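Local coordinates for protein 3-oxosteroid 1-dehydrogenase (Sterolibacterium denitrificans, PDB 7P18) that probably catalyses the FAD-dependent introduction of a 1,2 double bond into the A ring of 3-oxosteroids, passing the electrons to an acceptor, at residues A23-D28 with L220-V225; F137-L142 with A214-H218; V349-G353 with N373-S379. All coordinates share one frame; numbering follows the deposited sequence.

In the fold
From the N terminus, helix 17-28 supplies the first half of contact 1, which closes when 220-225 packs against it, nearly two hundred residues later. Contact 2 opens and closes within that loop, when 137-142, at the end of strand 131-138, meets 214-218. Both use helix 208-222, which thus ties the nucleotide-binding Rossmann core to the antiparallel sheet built round strand 131-138. Their centres are 14 Å apart, and Leu221 CD1 touches Leu142 O at 3.8 Å. Contact 3 follows in series: the turn after strand 347-349 meets the C-terminal end of helix 363-377, closing a loop of about twenty residues, about 50 Å from contact 1 between centres, on the opposite side of the chain's centre.

Contact 1. Residues A23-D28 with L220-V225; sequences AARAHD and LLERKV
Arg223 lays its CB over one face of the His27 imidazole, a CH-pi contact 3.5 Å from the ring centroid and 18° off its normal, while Val225 CG2 meets the same ring obliquely. The guanidinium of Arg223 has Asp28 at its edge and grips it side-on with two nitrogens. Arg223 NH2 reaches the syn lone pair of Asp28 OD2 at 2.9 Å and 159°, nearly in the guanidinium plane. Arg223 NE meets Asp28 OD1 at 2.9 Å in a more bent bond, the carboxylate and guanidinium planes being 42° apart. An extended run from CG to NE carries the group past the histidine to the end of helix 17-28. Tyr100 OH also bonds to Asp28 OD2, while NH2 and NH1 of Arg223 reach the carbonyls of Asn104 and Ala219, so all three guanidinium nitrogens are held. One turn earlier on helix 17-28 the packing is apolar: Leu220 CD2 lies 3.8 Å from Ala23 CB and 4.0 Å from Ala24 CB. A Schellman motif at Lys224 turns the chain, and Val225 joins Ala23 against Val33. Helix 17-28 follows strand 10-13, with a GxGxxA pattern running from the turn into its first residues, consistent with a Rossmann-type dinucleotide-binding fold.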
# COMPACT_ATOMS: atom_id res chain seq x y z
N ALA A 23 -12.77 1.58 -15.23
CA ALA A 23 -13.89 2.44 -15.70
C ALA A 23 -13.44 3.27 -16.91
O ALA A 23 -14.19 3.30 -17.93
CB ALA A 23 -14.37 3.31 -14.56
N ALA A 24 -12.30 3.91 -16.84
CA ALA A 24 -11.79 4.77 -17.93
C ALA A 24 -11.52 3.90 -19.16
O ALA A 24 -11.86 4.31 -20.31
CB ALA A 24 -10.55 5.50 -17.49
N ARG A 25 -10.94 2.73 -18.93
CA ARG A 25 -10.54 1.83 -20.04
C ARG A 25 -11.81 1.30 -20.72
O ARG A 25 -11.83 1.28 -21.96
CB ARG A 25 -9.62 0.71 -19.57
CG ARG A 25 -9.24 -0.27 -20.67
CD ARG A 25 -8.39 0.38 -21.74
NE ARG A 25 -7.95 -0.60 -22.72
CZ ARG A 25 -7.19 -0.34 -23.78
NH1 ARG A 25 -6.72 0.88 -24.01
NH2 ARG A 25 -6.89 -1.34 -24.59
N ALA A 26 -12.79 0.84 -19.94
CA ALA A 26 -14.05 0.28 -20.47
C ALA A 26 -14.73 1.38 -21.30
O ALA A 26 -15.16 1.11 -22.44
CB ALA A 26 -14.91 -0.20 -19.35
N HIS A 27 -14.76 2.61 -20.78
CA HIS A 27 -15.31 3.76 -21.52
C HIS A 27 -14.58 3.92 -22.85
O HIS A 27 -15.26 4.01 -23.91
CB HIS A 27 -15.22 5.03 -20.69
CG HIS A 27 -15.76 6.22 -21.41
ND1 HIS A 27 -14.98 6.99 -22.24
CD2 HIS A 27 -16.99 6.77 -21.41
CE1 HIS A 27 -15.72 7.98 -22.71
NE2 HIS A 27 -16.94 7.87 -22.19
N ASP A 28 -13.24 3.92 -22.83
CA ASP A 28 -12.43 4.20 -24.05
C ASP A 28 -12.63 3.10 -25.08
O ASP A 28 -12.38 3.40 -26.24
CB ASP A 28 -10.96 4.42 -23.73
CG ASP A 28 -10.67 5.75 -23.09
OD1 ASP A 28 -11.59 6.60 -23.08
OD2 ASP A 28 -9.57 5.93 -22.60
N LEU A 220 -12.00 10.23 -15.50
CA LEU A 220 -13.44 9.88 -15.50
C LEU A 220 -14.24 11.16 -15.81
O LEU A 220 -15.25 11.08 -16.56
CB LEU A 220 -13.82 9.25 -14.17
CG LEU A 220 -13.17 7.90 -13.87
CD1 LEU A 220 -13.76 7.30 -12.59
CD2 LEU A 220 -13.32 6.93 -15.05
N LEU A 221 -13.80 12.31 -15.30
CA LEU A 221 -14.51 13.60 -15.50
C LEU A 221 -14.49 13.95 -16.99
O LEU A 221 -15.55 14.23 -17.52
CB LEU A 221 -13.84 14.70 -14.70
CG LEU A 221 -14.32 14.88 -13.27
CD1 LEU A 221 -13.47 15.93 -12.58
CD2 LEU A 221 -15.80 15.25 -13.24
N GLU A 222 -13.33 13.89 -17.62
CA GLU A 222 -13.15 14.15 -19.07
C GLU A 222 -14.04 13.24 -19.90
O GLU A 222 -14.53 13.70 -20.93
CB GLU A 222 -11.69 13.97 -19.48
CG GLU A 222 -10.84 15.04 -18.87
CD GLU A 222 -9.59 15.36 -19.65
OE1 GLU A 222 -8.93 14.41 -20.13
OE2 GLU A 222 -9.30 16.56 -19.80
N ARG A 223 -14.25 11.99 -19.48
CA ARG A 223 -15.06 11.00 -20.22
C ARG A 223 -16.53 11.08 -19.77
O ARG A 223 -17.33 10.34 -20.32
CB ARG A 223 -14.50 9.59 -20.00
CG ARG A 223 -13.08 9.43 -20.53
CD ARG A 223 -12.32 8.28 -19.90
NE ARG A 223 -11.09 8.01 -20.63
CZ ARG A 223 -10.02 8.79 -20.60
NH1 ARG A 223 -9.99 9.88 -19.85
NH2 ARG A 223 -8.96 8.47 -21.32
N LYS A 224 -16.84 11.90 -18.75
CA LYS A 224 -18.20 12.05 -18.18
C LYS A 224 -18.71 10.70 -17.69
O LYS A 224 -19.90 10.42 -17.85
CB LYS A 224 -19.15 12.62 -19.24
CG LYS A 224 -18.72 13.95 -19.83
CD LYS A 224 -19.69 14.44 -20.90
CE LYS A 224 -19.15 15.61 -21.70
NZ LYS A 224 -19.33 16.89 -20.98
N VAL A 225 -17.85 9.91 -17.07
CA VAL A 225 -18.27 8.62 -16.48
C VAL A 225 -18.83 8.95 -15.11
O VAL A 225 -18.11 9.55 -14.30
CB VAL A 225 -17.09 7.63 -16.38
CG1 VAL A 225 -17.45 6.43 -15.54
CG2 VAL A 225 -16.59 7.23 -17.75

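Contact 2. Residues F137-L142 with A214-H218; sequences FDAALL and AGLRH
Strand residues Phe137 and Asp138 run into a 3-10 turn, 139-142, that lies against helix 208-222, with CA atoms 6.5 Å apart at Phe137 and Gly215 and 5.9 Å apart at Leu142 and His218. Phe137 spreads one ring face over the helix backbone: Gly215 CA sits 3.8 Å from the ring centroid in a CH-pi contact, and the carbonyl carbon of Ala214 lies over the same ring, toward its rim. Ala214 CB touches Phe137 CD2 at 3.6 Å. Just after Phe137 comes an Asx turn, in which Asp138 OD1 accepts the N-H of Ala140 from above its carboxylate plane while also pairing with Arg204; the strand itself belongs to the antiparallel sheet that includes 205-206. His218, its CG anti to the backbone N (chi1 -180°), swings toward the turn, and its CB meets Phe137 CZ at 3.6 Å. The two rings stand obliquely, planes 56° apart. His218 ND1, at the edge of its ring, gives Leu141 O a weak, bent bond of 3.3 Å. Leu142 packs beside it, CD1 on Ala214 CB and CD2 by Ala214 O and the CB and CG of Arg217, which makes a cation-pi contact with Tyr42.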
# COMPACT_ATOMS: atom_id res chain seq x y z
N PHE A 137 0.28 16.03 -9.61
CA PHE A 137 -0.96 16.29 -10.36
C PHE A 137 -1.61 17.57 -9.81
O PHE A 137 -1.64 17.80 -8.56
CB PHE A 137 -1.90 15.08 -10.25
CG PHE A 137 -3.12 15.23 -11.11
CD1 PHE A 137 -3.08 14.85 -12.43
CD2 PHE A 137 -4.27 15.80 -10.62
CE1 PHE A 137 -4.19 15.02 -13.24
CE2 PHE A 137 -5.37 15.99 -11.43
CZ PHE A 137 -5.33 15.58 -12.74
N ASP A 138 -2.17 18.36 -10.73
CA ASP A 138 -2.84 19.66 -10.48
C ASP A 138 -4.31 19.44 -10.12
O ASP A 138 -5.11 19.26 -11.04
CB ASP A 138 -2.74 20.53 -11.73
CG ASP A 138 -3.26 21.94 -11.55
OD1 ASP A 138 -3.56 22.33 -10.39
OD2 ASP A 138 -3.30 22.63 -12.57
N ALA A 139 -4.63 19.41 -8.82
CA ALA A 139 -6.01 19.24 -8.29
C ALA A 139 -6.96 20.34 -8.80
O ALA A 139 -8.21 20.08 -8.84
CB ALA A 139 -5.96 19.24 -6.79
N ALA A 140 -6.46 21.51 -9.21
CA ALA A 140 -7.34 22.56 -9.79
C ALA A 140 -8.08 21.99 -10.99
O ALA A 140 -9.25 22.38 -11.20
CB ALA A 140 -6.55 23.80 -10.17
N LEU A 141 -7.50 21.02 -11.72
CA LEU A 141 -8.17 20.42 -12.91
C LEU A 141 -9.43 19.66 -12.48
O LEU A 141 -10.29 19.38 -13.35
CB LEU A 141 -7.21 19.49 -13.65
CG LEU A 141 -5.92 20.13 -14.18
CD1 LEU A 141 -4.97 19.05 -14.69
CD2 LEU A 141 -6.21 21.12 -15.29
N LEU A 142 -9.60 19.33 -11.20
CA LEU A 142 -10.81 18.63 -10.72
C LEU A 142 -12.01 19.58 -10.53
O LEU A 142 -13.13 19.05 -10.36
CB LEU A 142 -10.47 17.93 -9.40
CG LEU A 142 -9.45 16.80 -9.54
CD1 LEU A 142 -9.00 16.37 -8.16
CD2 LEU A 142 -10.06 15.64 -10.32
N ALA A 214 -6.45 11.48 -7.82
CA ALA A 214 -6.88 12.75 -8.47
C ALA A 214 -6.84 12.59 -9.99
O ALA A 214 -7.84 12.94 -10.68
CB ALA A 214 -5.93 13.86 -8.05
N GLY A 215 -5.71 12.08 -10.50
CA GLY A 215 -5.53 11.90 -11.97
C GLY A 215 -6.57 10.96 -12.55
O GLY A 215 -7.09 11.26 -13.62
N LEU A 216 -6.89 9.85 -11.87
CA LEU A 216 -7.89 8.88 -12.40
C LEU A 216 -9.28 9.51 -12.30
O LEU A 216 -10.11 9.33 -13.23
CB LEU A 216 -7.78 7.55 -11.65
CG LEU A 216 -6.50 6.76 -11.93
CD1 LEU A 216 -6.35 5.61 -10.93
CD2 LEU A 216 -6.53 6.21 -13.36
N ARG A 217 -9.54 10.29 -11.24
CA ARG A 217 -10.85 10.97 -11.13
C ARG A 217 -11.01 11.92 -12.31
O ARG A 217 -12.07 11.95 -12.92
CB ARG A 217 -11.01 11.70 -9.80
CG ARG A 217 -12.38 12.35 -9.67
CD ARG A 217 -13.45 11.33 -9.45
NE ARG A 217 -14.82 11.82 -9.46
CZ ARG A 217 -15.57 12.01 -10.55
NH1 ARG A 217 -15.09 11.81 -11.76
NH2 ARG A 217 -16.81 12.45 -10.41
N HIS A 218 -9.97 12.66 -12.63
CA HIS A 218 -9.94 13.64 -13.75
C HIS A 218 -10.22 12.93 -15.07
O HIS A 218 -11.04 13.41 -15.84
CB HIS A 218 -8.61 14.38 -13.76
CG HIS A 218 -8.53 15.37 -14.87
ND1 HIS A 218 -9.22 16.59 -14.83
CD2 HIS A 218 -7.89 15.34 -16.06
CE1 HIS A 218 -8.98 17.26 -15.95
NE2 HIS A 218 -8.18 16.50 -16.72

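Contact 3. Residues V349-G353 with N373-S379; sequences VNGKG and NHARSGS
Asn373 OD1 is gripped by two donors that come from opposite faces of its amide plane. Asn350 ND2 reaches Asn373 OD1 across the contact at 3.0 Å, almost straight at 175°, with the oxygen lying in the plane of the Asn350 amide and the nitrogen tilted 22° from the carbonyl plane of Asn373. Ser377 OG, from one helical turn further on, meets Asn373 OD1 also at 3.0 Å, well above that carbonyl plane. The two asparagine side chains cross at about a right angle. The other amide atom of Asn350, OD1, takes the N-H of Gln354 and a weak bond from Lys352 N, which helps fix the amide; its CG stands between the backbone N and the carbonyl carbon (chi1 61°), which folds the amide back over the turn that follows.

Ser377 works in both directions. Having given its hydroxyl proton to Asn373, Ser377 OG accepts the N-H of Ser379 at 3.0 Å in an ST turn, just where Gly378 leaves the helix with positive phi. The chain then swings back, and Ser379 O takes the N-H of Gly351 at 2.9 Å; Ser379 OG adds a weak bond to the same nitrogen at 3.1 Å. At Gly351, which has no side chain, the backbones come close, with CA atoms of Gly351 and Ser379 4.9 Å apart. A water also links Lys352 NZ at 3.0 Å weakly to Arg376 O.

Asn350 to Gly353 form a type I beta turn directly after strand 347-349, which pairs antiparallel with strand 383-387 through Val349 and Trp384. The turn thus joins that sheet to the C-terminal end of helix 363-377, while backbone bonding of Gly351 to Asp433 and a bond from Ser440 OG to Gly353 O tie it to the residue before helix 434-450 and to Ser440 within that helix.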
# COMPACT_ATOMS: atom_id res chain seq x y z
N VAL A 349 12.63 -5.64 19.07
CA VAL A 349 12.73 -6.75 20.04
C VAL A 349 11.33 -7.23 20.42
O VAL A 349 10.36 -6.44 20.32
CB VAL A 349 13.52 -6.34 21.30
CG1 VAL A 349 14.95 -5.98 20.91
CG2 VAL A 349 12.82 -5.22 22.06
N ASN A 350 11.28 -8.48 20.85
CA ASN A 350 10.10 -9.12 21.51
C ASN A 350 10.17 -8.81 23.01
O ASN A 350 11.03 -8.01 23.43
CB ASN A 350 10.03 -10.62 21.21
CG ASN A 350 11.22 -11.42 21.69
OD1 ASN A 350 11.96 -10.98 22.56
ND2 ASN A 350 11.41 -12.62 21.17
N GLY A 351 9.26 -9.39 23.79
CA GLY A 351 9.15 -9.12 25.24
C GLY A 351 10.32 -9.67 26.02
O GLY A 351 10.55 -9.21 27.15
N LYS A 352 11.05 -10.62 25.45
CA LYS A 352 12.31 -11.17 26.02
C LYS A 352 13.50 -10.26 25.69
O LYS A 352 14.64 -10.64 26.02
CB LYS A 352 12.52 -12.58 25.49
CG LYS A 352 11.46 -13.56 25.99
CD LYS A 352 11.54 -14.93 25.32
CE LYS A 352 10.77 -15.99 26.07
NZ LYS A 352 10.99 -17.33 25.48
N GLY A 353 13.25 -9.12 25.03
CA GLY A 353 14.29 -8.16 24.58
C GLY A 353 15.21 -8.71 23.48
O GLY A 353 16.30 -8.16 23.27
N ASN A 373 7.47 -15.25 15.34
CA ASN A 373 8.14 -15.19 16.67
C ASN A 373 7.09 -15.23 17.80
O ASN A 373 7.39 -15.82 18.84
CB ASN A 373 9.03 -13.97 16.81
CG ASN A 373 9.84 -14.07 18.08
OD1 ASN A 373 9.49 -13.45 19.07
ND2 ASN A 373 10.87 -14.89 18.06
N HIS A 374 5.91 -14.65 17.62
CA HIS A 374 4.85 -14.59 18.66
C HIS A 374 4.44 -16.01 19.04
O HIS A 374 4.20 -16.26 20.21
CB HIS A 374 3.70 -13.72 18.20
CG HIS A 374 2.69 -13.45 19.25
ND1 HIS A 374 2.97 -12.64 20.33
CD2 HIS A 374 1.42 -13.86 19.40
CE1 HIS A 374 1.92 -12.58 21.11
NE2 HIS A 374 0.94 -13.28 20.56
N ALA A 375 4.45 -16.94 18.08
CA ALA A 375 4.06 -18.35 18.27
C ALA A 375 5.11 -19.05 19.14
O ALA A 375 4.72 -19.92 19.88
CB ALA A 375 3.85 -19.03 16.94
N ARG A 376 6.37 -18.62 19.09
CA ARG A 376 7.46 -19.18 19.93
C ARG A 376 7.56 -18.47 21.28
O ARG A 376 7.79 -19.16 22.28
CB ARG A 376 8.82 -19.01 19.28
CG ARG A 376 8.95 -19.70 17.94
CD ARG A 376 10.32 -19.42 17.34
NE ARG A 376 10.43 -20.17 16.11
CZ ARG A 376 10.74 -21.46 16.02
NH1 ARG A 376 11.03 -22.15 17.12
NH2 ARG A 376 10.79 -22.04 14.84
N SER A 377 7.53 -17.13 21.28
CA SER A 377 7.92 -16.28 22.44
C SER A 377 6.69 -15.88 23.25
O SER A 377 6.86 -15.57 24.45
CB SER A 377 8.68 -15.04 21.98
OG SER A 377 7.78 -14.02 21.51
N GLY A 378 5.53 -15.78 22.60
CA GLY A 378 4.31 -15.22 23.19
C GLY A 378 4.34 -13.72 23.36
O GLY A 378 3.43 -13.22 23.98
N SER A 379 5.32 -13.01 22.82
CA SER A 379 5.46 -11.56 23.07
C SER A 379 6.10 -10.84 21.87
O SER A 379 6.99 -10.04 22.11
CB SER A 379 6.28 -11.33 24.34
OG SER A 379 7.56 -11.95 24.19
O HOH W 1 10.98 -17.89 22.56